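PDB 5ZKA: N-acetylneuraminate lyase from Fusobacterium nucleatum subsp. nucleatum ATCC 25586, which belongs to the dihydrodipicolinate synthetase family of TIM-barrel enzymes. Local coordinates for residues Gly258-Ser261 with Asn262-Gln266. Numbering follows the deposited sequence.
Sequences GILS and NGLYQ
Leu264 reaches back across the kink between two consecutive helices and sets its CD1 methyl against Ile259 CG2, 3.5 Å away. The two side chains run at a slant to each other. CG1 of Ile259 stands anti to the carbonyl carbon, beside the backbone N (chi1 -69°), which leaves CG2 anti to that N and facing the leucine. Leu260 lies alongside Leu264 and points the same way, with its CD2 in looser contact at 4.2 Å from Leu264 CD1; an aromatic side chain of a neighbouring subunit also packs on Leu260. This is a helix-to-helix joint in the C-terminal helical part that follows the TIM barrel: helix 242-262 ends, Gly263 leaves helical geometry with positive phi (96°), and the same glycine serves as N-cap of helix 264-274. The Gln266 side chain folds back so that OE1 lies near Gly263 CA. In the last turn, Asn262 N bonds to Ile259 O at 3.1 Å, approaching from above the carbonyl plane, and more weakly to Gly258 O, also 3.1 Å away. The Asn262 side chain turns from the leucines: ND2 bonds to Thr267 OG1 in the next helix and to Gln293 O of helix 291-304, and the side chain packs on Phe296 and Ala297 there.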
loop_
_atom_site.group_PDB
_atom_site.type_symbol
_atom_site.label_atom_id
_atom_site.label_comp_id
_atom_site.label_asym_id
_atom_site.label_seq_id
_atom_site.Cartn_x
_atom_site.Cartn_y
_atom_site.Cartn_z
ATOM N N GLY A 258 -5.138 -12.632 -13.631
ATOM C CA GLY A 258 -5.083 -13.859 -14.412
ATOM C C GLY A 258 -3.664 -14.357 -14.616
ATOM O O GLY A 258 -3.402 -15.561 -14.546
ATOM N N ILE A 259 -2.733 -13.441 -14.885
ATOM C CA ILE A 259 -1.335 -13.829 -15.057
ATOM C C ILE A 259 -0.837 -14.541 -13.810
ATOM O O ILE A 259 -0.232 -15.618 -13.881
ATOM C CB ILE A 259 -0.475 -12.594 -15.382
ATOM C CG1 ILE A 259 -0.791 -12.047 -16.779
ATOM C CG2 ILE A 259 1.013 -12.899 -15.204
ATOM C CD1 ILE A 259 -0.109 -10.720 -17.059
ATOM N N LEU A 260 -1.103 -13.957 -12.637
ATOM C CA LEU A 260 -0.613 -14.545 -11.398
ATOM C C LEU A 260 -1.215 -15.928 -11.147
ATOM O O LEU A 260 -0.523 -16.830 -10.663
ATOM C CB LEU A 260 -0.912 -13.610 -10.223
ATOM C CG LEU A 260 -0.141 -12.290 -10.175
ATOM C CD1 LEU A 260 -0.707 -11.400 -9.043
ATOM C CD2 LEU A 260 1.354 -12.532 -9.974
ATOM N N SER A 261 -2.502 -16.116 -11.452
ATOM C CA SER A 261 -3.120 -17.416 -11.194
ATOM C C SER A 261 -2.639 -18.487 -12.168
ATOM O O SER A 261 -2.726 -19.681 -11.863
ATOM C CB SER A 261 -4.649 -17.303 -11.268
ATOM O OG SER A 261 -5.091 -17.118 -12.604
ATOM N N ASN A 262 -2.112 -18.078 -13.314
ATOM C CA ASN A 262 -1.752 -18.978 -14.403
ATOM C C ASN A 262 -0.265 -19.289 -14.439
ATOM O O ASN A 262 0.177 -20.057 -15.307
ATOM C CB ASN A 262 -2.185 -18.350 -15.728
ATOM C CG ASN A 262 -2.386 -19.368 -16.815
ATOM O OD1 ASN A 262 -3.133 -20.330 -16.640
ATOM N ND2 ASN A 262 -1.724 -19.163 -17.959
ATOM N N GLY A 263 0.512 -18.714 -13.522
ATOM C CA GLY A 263 1.959 -18.804 -13.557
ATOM C C GLY A 263 2.561 -17.584 -14.222
ATOM O O GLY A 263 2.478 -17.436 -15.442
ATOM N N LEU A 264 3.196 -16.719 -13.428
ATOM C CA LEU A 264 3.653 -15.418 -13.920
ATOM C C LEU A 264 4.600 -15.554 -15.113
ATOM O O LEU A 264 4.317 -15.051 -16.210
ATOM C CB LEU A 264 4.343 -14.664 -12.776
ATOM C CG LEU A 264 4.969 -13.287 -13.020
ATOM C CD1 LEU A 264 3.900 -12.253 -13.275
ATOM C CD2 LEU A 264 5.824 -12.866 -11.817
ATOM N N TYR A 265 5.766 -16.178 -14.903
ATOM C CA TYR A 265 6.778 -16.188 -15.961
ATOM C C TYR A 265 6.291 -16.969 -17.174
ATOM O O TYR A 265 6.481 -16.533 -18.314
ATOM C CB TYR A 265 8.100 -16.765 -15.447
ATOM C CG TYR A 265 8.760 -15.921 -14.370
ATOM C CD1 TYR A 265 8.415 -14.582 -14.195
ATOM C CD2 TYR A 265 9.718 -16.461 -13.527
ATOM C CE1 TYR A 265 9.007 -13.809 -13.207
ATOM C CE2 TYR A 265 10.316 -15.698 -12.530
ATOM C CZ TYR A 265 9.955 -14.375 -12.375
ATOM O OH TYR A 265 10.549 -13.612 -11.395
ATOM N N GLN A 266 5.639 -18.113 -16.946
ATOM C CA GLN A 266 5.136 -18.918 -18.054
ATOM C C GLN A 266 4.085 -18.166 -18.866
ATOM O O GLN A 266 4.027 -18.299 -20.093
ATOM C CB GLN A 266 4.555 -20.231 -17.523
ATOM C CG GLN A 266 5.580 -21.165 -16.872
ATOM C CD GLN A 266 5.748 -20.926 -15.373
ATOM O OE1 GLN A 266 5.312 -19.898 -14.834
ATOM N NE2 GLN A 266 6.394 -21.877 -14.693
#